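Local coordinates for response regulator receiver protein (Desulfuromonas acetoxidans, PDB 2ZAY) that probably acts in bacterial two-component signal transduction, this chain being the receiver domain of a longer response regulator protein, at residues A23-L28 against I35-N40; S29-D34 against R117-I122; G90-K95 against I106-K111. One frame throughout, in Å; residues are numbered along the deposited sequence.

Contact 1: A23-L28 against I35-N40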
loop_
_atom_site.group_PDB
_atom_site.type_symbol
_atom_site.label_atom_id
_atom_site.label_comp_id
_atom_site.label_asym_id
_atom_site.label_seq_id
_atom_site.Cartn_x
_atom_site.Cartn_y
_atom_site.Cartn_z
ATOM N N ALA A 23 -1.977 -8.417 12.966
ATOM C CA ALA A 23 -0.925 -9.418 13.096
ATOM C C ALA A 23 0.259 -9.112 12.188
ATOM O O ALA A 23 1.402 -9.075 12.638
ATOM C CB ALA A 23 -1.483 -10.800 12.771
ATOM N N SER A 24 -0.025 -8.893 10.908
ATOM C CA SER A 24 1.010 -8.592 9.922
ATOM C C SER A 24 1.709 -7.271 10.210
ATOM O O SER A 24 2.929 -7.164 10.093
ATOM C CB SER A 24 0.396 -8.548 8.521
ATOM O OG SER A 24 -0.193 -9.794 8.195
ATOM N N ILE A 25 0.930 -6.264 10.579
ATOM C CA ILE A 25 1.472 -4.948 10.884
ATOM C C ILE A 25 2.466 -5.004 12.046
ATOM O O ILE A 25 3.522 -4.374 12.000
ATOM C CB ILE A 25 0.332 -3.960 11.221
ATOM C CG1 ILE A 25 -0.535 -3.744 9.975
ATOM C CG2 ILE A 25 0.904 -2.640 11.730
ATOM C CD1 ILE A 25 -1.773 -2.910 10.217
ATOM N N SER A 26 2.130 -5.766 13.081
ATOM C CA SER A 26 3.009 -5.892 14.241
ATOM C C SER A 26 4.348 -6.497 13.844
ATOM O O SER A 26 5.394 -6.071 14.328
ATOM C CB SER A 26 2.350 -6.759 15.318
ATOM O OG SER A 26 1.176 -6.141 15.820
ATOM N N ALA A 27 4.313 -7.486 12.956
ATOM C CA ALA A 27 5.528 -8.157 12.503
ATOM C C ALA A 27 6.450 -7.225 11.721
ATOM O O ALA A 27 7.671 -7.372 11.765
ATOM C CB ALA A 27 5.164 -9.374 11.645
ATOM N N LEU A 28 5.862 -6.273 11.000
ATOM C CA LEU A 28 6.638 -5.321 10.208
ATOM C C LEU A 28 7.342 -4.298 11.087
ATOM O O LEU A 28 8.456 -3.868 10.787
ATOM C CB LEU A 28 5.731 -4.595 9.211
ATOM C CG LEU A 28 5.213 -5.423 8.034
ATOM C CD1 LEU A 28 4.291 -4.565 7.174
ATOM C CD2 LEU A 28 6.390 -5.931 7.202
ATOM N N ILE A 35 5.104 2.044 10.542
ATOM C CA ILE A 35 3.798 1.934 9.900
ATOM C C ILE A 35 2.790 3.041 10.205
ATOM O O ILE A 35 2.442 3.303 11.358
ATOM C CB ILE A 35 3.129 0.584 10.233
ATOM C CG1 ILE A 35 4.068 -0.568 9.874
ATOM C CG2 ILE A 35 1.816 0.455 9.482
ATOM C CD1 ILE A 35 4.447 -0.634 8.404
ATOM N N ILE A 36 2.324 3.682 9.141
ATOM C CA ILE A 36 1.340 4.745 9.229
ATOM C C ILE A 36 0.052 4.085 8.747
ATOM O O ILE A 36 -0.031 3.651 7.598
ATOM C CB ILE A 36 1.735 5.924 8.300
ATOM C CG1 ILE A 36 3.067 6.524 8.778
ATOM C CG2 ILE A 36 0.630 6.977 8.279
ATOM C CD1 ILE A 36 3.696 7.503 7.799
ATOM N N GLN A 37 -0.945 3.998 9.624
ATOM C CA GLN A 37 -2.206 3.335 9.281
ATOM C C GLN A 37 -3.382 4.247 8.968
ATOM O O GLN A 37 -3.738 5.100 9.772
ATOM C CB GLN A 37 -2.629 2.402 10.415
ATOM C CG GLN A 37 -1.602 1.365 10.802
ATOM C CD GLN A 37 -2.134 0.412 11.852
ATOM O OE1 GLN A 37 -3.180 -0.206 11.666
ATOM N NE2 GLN A 37 -1.414 0.284 12.962
ATOM N N CYS A 38 -3.998 4.038 7.804
ATOM C CA CYS A 38 -5.160 4.811 7.385
ATOM C C CYS A 38 -6.322 3.856 7.104
ATOM O O CYS A 38 -6.146 2.812 6.465
ATOM C CB CYS A 38 -4.834 5.629 6.137
ATOM S SG CYS A 38 -3.586 6.909 6.429
ATOM N N GLY A 39 -7.508 4.222 7.584
ATOM C CA GLY A 39 -8.679 3.383 7.403
ATOM C C GLY A 39 -9.416 3.540 6.089
ATOM O O GLY A 39 -10.269 2.715 5.760
ATOM N N ASN A 40 -9.113 4.598 5.342
ATOM C CA ASN A 40 -9.756 4.821 4.053
ATOM C C ASN A 40 -8.967 5.803 3.190
ATOM O O ASN A 40 -8.034 6.447 3.662
ATOM C CB ASN A 40 -11.192 5.319 4.241
ATOM C CG ASN A 40 -11.260 6.627 4.989
ATOM O OD1 ASN A 40 -10.713 7.637 4.548
ATOM N ND2 ASN A 40 -11.935 6.617 6.126
#
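Ile25 and Leu28 on one side, and Ile35 and Gln37 on the other, make the helix-to-strand interface of a beta-alpha-beta unit in which strand 9-14 runs into helix 22-31 and the chain returns as strand 33-38. The helix and strand segments run nearly antiparallel, at 156°, with axes 10.0 Å apart. Ile25 points both of its branches at the strand. Ile25 CG2, set anti to the backbone N while CG1 lies beside that N (chi1 -65°), meets CG2 of Ile35 at 3.9 Å, methyl against methyl, the two side chains slanting across each other. The longer branch ends in Ile25 CD1, which lies 3.4 Å from OE1 of Gln37 and 3.7 Å from its CD. Gln37 reaches back from the opposite direction on an extended chain, and its amide spans both branches of Ile25: OE1 is next to CD1, and NE2 is 3.9 Å from CG2. This is van der Waals contact with a polar group at the outer margin of the interface. One turn further along the helix, Leu28 comes to Ile35 roughly at a right angle, its CD1 4.1 Å from the CD1 that ends the bent CG1 branch of Ile35. The apolar layer continues beyond the pair: Ile25 also rests on Leu13 and Ile35 on Ile11, both of the adjoining strand 9-14. Alternate residues of the strand thus face the helix, while Ile36 and Cys38 turn to helix 41-51 on the other side of the sheet, the two-faced packing characteristic of the CheY-like receiver fold.

Contact 2: S29-D34 against R117-I122; sequences SQEGFD and RLSARI
Glu31 reaches Ser119 from the last turn of helix 22-31. From CB its side chain leaves with CG swung away from the backbone N (chi1 -155°) and then bends at chi2 (80°), which brings the carboxylate round to helix 115-129. Glu31 CG is already 3.4 Å from Ser119 OG, and Glu31 CD lies 3.2 Å from the same oxygen. At the tip, Glu31 OE1 accepts a weak hydrogen bond from Ser119 OG at 2.9 Å, whereas OE2 stays 4.0 Å from that hydroxyl. OE1 has a stronger partner as well, Lys123 one turn further along the same helix as Ser119, with which it forms a salt bridge; one carboxylate oxygen therefore serves two groups of helix 115-129, and the lysine would be expected to favour the charged form of the acid. Next to this polar pair lies the ring of Phe33. The Phe33 CE2 edge has Ser119 OG close to the ring plane at 4.1 Å, and the far end of the ring is apolar, CZ lying 3.7 Å from Ile122 CG2, with CE1 only slightly further from that methyl. The ring and the isoleucine point in opposite senses and overlap at their flanks. Gly32, between Glu31 and Phe33, has positive phi (107°) and ends the helix in a Schellman motif, a tight reversal that lets acid and ring face the same helix. Phe33 and Ile122 both rest on Leu28 and on Ile11, which packs the junction of helices 22-31 and 115-129, neighbours on one face of the sheet, against strand 9-14.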
loop_
_atom_site.group_PDB
_atom_site.type_symbol
_atom_site.label_atom_id
_atom_site.label_comp_id
_atom_site.label_asym_id
_atom_site.label_seq_id
_atom_site.Cartn_x
_atom_site.Cartn_y
_atom_site.Cartn_z
ATOM N N SER A 29 6.682 -3.899 12.172
ATOM C CA SER A 29 7.262 -2.927 13.088
ATOM C C SER A 29 8.562 -3.527 13.572
ATOM O O SER A 29 9.604 -2.876 13.583
ATOM C CB SER A 29 6.328 -2.687 14.280
ATOM O OG SER A 29 5.017 -2.368 13.845
ATOM N N GLN A 30 8.483 -4.793 13.957
ATOM C CA GLN A 30 9.632 -5.536 14.443
ATOM C C GLN A 30 10.735 -5.552 13.391
ATOM O O GLN A 30 11.919 -5.577 13.716
ATOM C CB GLN A 30 9.196 -6.966 14.771
ATOM C CG GLN A 30 10.312 -7.887 15.211
ATOM C CD GLN A 30 9.782 -9.233 15.662
ATOM O OE1 GLN A 30 8.904 -9.307 16.523
ATOM N NE2 GLN A 30 10.313 -10.305 15.088
ATOM N N GLU A 31 10.321 -5.536 12.128
ATOM C CA GLU A 31 11.233 -5.553 10.992
ATOM C C GLU A 31 11.944 -4.208 10.853
ATOM O O GLU A 31 12.938 -4.095 10.138
ATOM C CB GLU A 31 10.447 -5.848 9.713
ATOM C CG GLU A 31 11.256 -6.472 8.596
ATOM C CD GLU A 31 11.455 -7.964 8.786
ATOM O OE1 GLU A 31 12.033 -8.607 7.886
ATOM O OE2 GLU A 31 11.031 -8.496 9.834
ATOM N N GLY A 32 11.424 -3.187 11.527
ATOM C CA GLY A 32 12.031 -1.870 11.455
ATOM C C GLY A 32 11.241 -0.864 10.634
ATOM O O GLY A 32 11.711 0.243 10.381
ATOM N N PHE A 33 10.043 -1.241 10.207
ATOM C CA PHE A 33 9.211 -0.343 9.419
ATOM C C PHE A 33 8.358 0.531 10.333
ATOM O O PHE A 33 7.840 0.065 11.345
ATOM C CB PHE A 33 8.300 -1.137 8.473
ATOM C CG PHE A 33 9.046 -1.931 7.435
ATOM C CD1 PHE A 33 9.855 -1.288 6.501
ATOM C CD2 PHE A 33 8.949 -3.318 7.399
ATOM C CE1 PHE A 33 10.561 -2.016 5.543
ATOM C CE2 PHE A 33 9.649 -4.059 6.447
ATOM C CZ PHE A 33 10.459 -3.406 5.514
ATOM N N ASP A 34 8.238 1.804 9.973
ATOM C CA ASP A 34 7.428 2.755 10.726
ATOM C C ASP A 34 6.084 2.759 9.997
ATOM O O ASP A 34 5.947 3.397 8.954
ATOM C CB ASP A 34 8.062 4.145 10.668
ATOM C CG ASP A 34 7.366 5.145 11.571
ATOM O OD1 ASP A 34 6.273 4.832 12.096
ATOM O OD2 ASP A 34 7.917 6.251 11.749
ATOM N N ARG A 117 5.894 -12.836 3.652
ATOM C CA ARG A 117 5.769 -12.499 2.239
ATOM C C ARG A 117 5.704 -10.984 2.056
ATOM O O ARG A 117 6.397 -10.419 1.208
ATOM C CB ARG A 117 4.502 -13.153 1.675
ATOM C CG ARG A 117 4.317 -13.031 0.173
ATOM C CD ARG A 117 3.291 -14.057 -0.320
ATOM N NE ARG A 117 3.639 -15.404 0.130
ATOM C CZ ARG A 117 2.990 -16.509 -0.223
ATOM N NH1 ARG A 117 1.947 -16.440 -1.039
ATOM N NH2 ARG A 117 3.382 -17.686 0.241
ATOM N N LEU A 118 4.880 -10.329 2.865
ATOM C CA LEU A 118 4.726 -8.879 2.773
ATOM C C LEU A 118 6.039 -8.149 3.043
ATOM O O LEU A 118 6.404 -7.222 2.325
ATOM C CB LEU A 118 3.661 -8.401 3.758
ATOM C CG LEU A 118 3.363 -6.899 3.732
ATOM C CD1 LEU A 118 2.950 -6.472 2.323
ATOM C CD2 LEU A 118 2.254 -6.591 4.727
ATOM N N SER A 119 6.746 -8.577 4.083
ATOM C CA SER A 119 8.019 -7.967 4.441
ATOM C C SER A 119 9.013 -8.030 3.286
ATOM O O SER A 119 9.619 -7.020 2.925
ATOM C CB SER A 119 8.615 -8.668 5.660
ATOM O OG SER A 119 9.897 -8.142 5.964
ATOM N N ALA A 120 9.183 -9.219 2.714
ATOM C CA ALA A 120 10.107 -9.405 1.599
ATOM C C ALA A 120 9.704 -8.576 0.372
ATOM O O ALA A 120 10.561 -8.040 -0.327
ATOM C CB ALA A 120 10.175 -10.883 1.227
ATOM N N ARG A 121 8.400 -8.482 0.117
ATOM C CA ARG A 121 7.877 -7.729 -1.031
ATOM C C ARG A 121 8.168 -6.236 -0.883
ATOM O O ARG A 121 8.536 -5.564 -1.846
ATOM C CB ARG A 121 6.366 -7.965 -1.162
ATOM C CG ARG A 121 5.996 -9.353 -1.685
ATOM C CD ARG A 121 6.108 -9.397 -3.197
ATOM N NE ARG A 121 5.962 -10.739 -3.755
ATOM C CZ ARG A 121 6.060 -11.006 -5.053
ATOM N NH1 ARG A 121 6.295 -10.019 -5.907
ATOM N NH2 ARG A 121 5.943 -12.251 -5.497
ATOM N N ILE A 122 7.996 -5.726 0.330
ATOM C CA ILE A 122 8.271 -4.327 0.634
ATOM C C ILE A 122 9.761 -4.064 0.432
ATOM O O ILE A 122 10.149 -3.134 -0.278
ATOM C CB ILE A 122 7.896 -3.994 2.102
ATOM C CG1 ILE A 122 6.375 -4.066 2.270
ATOM C CG2 ILE A 122 8.428 -2.611 2.493
ATOM C CD1 ILE A 122 5.891 -3.811 3.690
#

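Contact 3: G90-K95 against I106-K111; sequences GRATAK and IDFIAK
Ala92 meets Phe108 and Ala110 with its backbone and its methyl. Ala92 CB lies 3.4 Å from Ala110 CB, tighter than an ordinary carbon contact, and 3.7 Å from Phe108 CE2. Ala92 CA sits at the ring's edge, in the ring plane, 3.6 Å from CZ of Phe108. A chi1 of 179° extends the phenylalanine ring away from its own backbone N. Further along, Lys111 lays its aliphatic stem beside Gly90, with CD 3.8 Å from Gly90 N, then bends at chi3 and chi4 and leads its amine away to a salt bridge with Asp15. In the next shell, Ser89 OG takes the N-H groups of both Arg91 and Ala92, which fixes the turn after strand 85-89, and Thr93 caps helix 94-103 through Glu96 N. Phe108 also packs on Leu100 of that helix, and its own N-H is held by Asp107 OD1 at 2.7 Å, met on the anti side of the carboxylate, 23° out of its plane. Between the segments the contact is thus one of carbon surfaces and a lysine stem, leaving the Lys111 amine for the acidic Asp15, a pairing that recalls the lysine and acidic residues at the active site of CheY-like receivers.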
loop_
_atom_site.group_PDB
_atom_site.type_symbol
_atom_site.label_atom_id
_atom_site.label_comp_id
_atom_site.label_asym_id
_atom_site.label_seq_id
_atom_site.Cartn_x
_atom_site.Cartn_y
_atom_site.Cartn_z
ATOM N N GLY A 90 -8.299 -8.834 -1.812
ATOM C CA GLY A 90 -8.935 -10.044 -1.335
ATOM C C GLY A 90 -9.608 -10.800 -2.466
ATOM O O GLY A 90 -10.202 -11.852 -2.240
ATOM N N ARG A 91 -9.530 -10.263 -3.681
ATOM C CA ARG A 91 -10.124 -10.914 -4.847
ATOM C C ARG A 91 -9.002 -11.567 -5.636
ATOM O O ARG A 91 -8.984 -12.779 -5.843
ATOM C CB ARG A 91 -10.862 -9.889 -5.712
ATOM C CG ARG A 91 -11.942 -9.168 -4.945
ATOM C CD ARG A 91 -12.804 -8.290 -5.832
ATOM N NE ARG A 91 -13.939 -7.771 -5.072
ATOM C CZ ARG A 91 -14.941 -7.072 -5.593
ATOM N NH1 ARG A 91 -14.958 -6.798 -6.892
ATOM N NH2 ARG A 91 -15.929 -6.656 -4.812
ATOM N N ALA A 92 -8.058 -10.750 -6.077
ATOM C CA ALA A 92 -6.901 -11.249 -6.798
ATOM C C ALA A 92 -7.170 -12.154 -8.005
ATOM O O ALA A 92 -6.560 -13.219 -8.145
ATOM C CB ALA A 92 -5.972 -11.955 -5.820
ATOM N N THR A 93 -8.086 -11.744 -8.872
ATOM C CA THR A 93 -8.330 -12.507 -10.083
ATOM C C THR A 93 -7.108 -12.178 -10.947
ATOM O O THR A 93 -6.408 -11.195 -10.676
ATOM C CB THR A 93 -9.591 -12.021 -10.810
ATOM O OG1 THR A 93 -9.507 -10.603 -11.008
ATOM C CG2 THR A 93 -10.841 -12.345 -9.989
ATOM N N ALA A 94 -6.845 -12.986 -11.970
ATOM C CA ALA A 94 -5.706 -12.735 -12.848
ATOM C C ALA A 94 -5.923 -11.405 -13.550
ATOM O O ALA A 94 -4.984 -10.627 -13.740
ATOM C CB ALA A 94 -5.569 -13.853 -13.878
ATOM N N LYS A 95 -7.173 -11.141 -13.925
ATOM C CA LYS A 95 -7.505 -9.904 -14.610
ATOM C C LYS A 95 -7.302 -8.691 -13.712
ATOM O O LYS A 95 -6.849 -7.656 -14.178
ATOM C CB LYS A 95 -8.949 -9.936 -15.117
ATOM C CG LYS A 95 -9.326 -8.708 -15.939
ATOM C CD LYS A 95 -10.749 -8.796 -16.465
ATOM C CE LYS A 95 -10.906 -9.902 -17.501
ATOM N NZ LYS A 95 -10.272 -9.558 -18.806
ATOM N N ILE A 106 3.300 -0.817 -8.207
ATOM C CA ILE A 106 4.617 -1.453 -8.234
ATOM C C ILE A 106 4.591 -2.951 -7.932
ATOM O O ILE A 106 5.505 -3.685 -8.319
ATOM C CB ILE A 106 5.598 -0.730 -7.282
ATOM C CG1 ILE A 106 7.029 -0.944 -7.771
ATOM C CG2 ILE A 106 5.403 -1.216 -5.859
ATOM C CD1 ILE A 106 8.032 -0.040 -7.097
ATOM N N ASP A 107 3.563 -3.405 -7.224
ATOM C CA ASP A 107 3.416 -4.830 -6.927
ATOM C C ASP A 107 1.958 -5.114 -6.570
ATOM O O ASP A 107 1.165 -4.188 -6.358
ATOM C CB ASP A 107 4.334 -5.280 -5.774
ATOM C CG ASP A 107 4.738 -6.757 -5.889
ATOM O OD1 ASP A 107 4.012 -7.536 -6.548
ATOM O OD2 ASP A 107 5.779 -7.148 -5.319
ATOM N N PHE A 108 1.611 -6.395 -6.523
ATOM C CA PHE A 108 0.253 -6.826 -6.206
ATOM C C PHE A 108 0.344 -8.051 -5.303
ATOM O O PHE A 108 1.021 -9.028 -5.641
ATOM C CB PHE A 108 -0.484 -7.183 -7.496
ATOM C CG PHE A 108 -1.888 -7.675 -7.278
ATOM C CD1 PHE A 108 -2.958 -6.787 -7.275
ATOM C CD2 PHE A 108 -2.138 -9.031 -7.074
ATOM C CE1 PHE A 108 -4.265 -7.240 -7.075
ATOM C CE2 PHE A 108 -3.439 -9.501 -6.872
ATOM C CZ PHE A 108 -4.505 -8.600 -6.873
ATOM N N ILE A 109 -0.331 -8.001 -4.161
ATOM C CA ILE A 109 -0.296 -9.106 -3.212
ATOM C C ILE A 109 -1.701 -9.552 -2.850
ATOM O O ILE A 109 -2.526 -8.749 -2.413
ATOM C CB ILE A 109 0.430 -8.696 -1.917
ATOM C CG1 ILE A 109 1.818 -8.144 -2.253
ATOM C CG2 ILE A 109 0.547 -9.901 -0.976
ATOM C CD1 ILE A 109 2.560 -7.600 -1.041
ATOM N N ALA A 110 -1.967 -10.840 -3.031
ATOM C CA ALA A 110 -3.275 -11.392 -2.718
ATOM C C ALA A 110 -3.441 -11.686 -1.231
ATOM O O ALA A 110 -2.541 -12.238 -0.593
ATOM C CB ALA A 110 -3.503 -12.669 -3.521
ATOM N N LYS A 111 -4.583 -11.291 -0.680
ATOM C CA LYS A 111 -4.900 -11.565 0.717
ATOM C C LYS A 111 -5.309 -13.043 0.756
ATOM O O LYS A 111 -5.653 -13.619 -0.276
ATOM C CB LYS A 111 -6.080 -10.702 1.185
ATOM C CG LYS A 111 -5.777 -9.224 1.405
ATOM C CD LYS A 111 -7.065 -8.470 1.721
ATOM C CE LYS A 111 -6.847 -7.310 2.692
ATOM N NZ LYS A 111 -5.893 -6.295 2.191
#

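In the fold
Contacts 1 and 2 share helix 22-31 and strand 33-38, their centres 10 Å apart. Leu28 joins them: its O probably accepts a hydrogen bond from Phe33 N at 3.1 Å, and its CD1 packs 3.8 Å from Leu118 CD2. Contact 3 lies at the opposite edge strand of the same five-stranded parallel sheet, centres about 18 Å from contact 1 and 19 Å from contact 2. Contact 1 does not touch it, but helix 115-129 does: Arg121 NH1 of contact 2 forms a 3.0 Å salt bridge with Asp107 OD2 of contact 3. Lys111 of contact 3 and its partner Asp15, to whose backbone Cys38 of contact 1 is bonded, lie where CheY-like receivers have their active site.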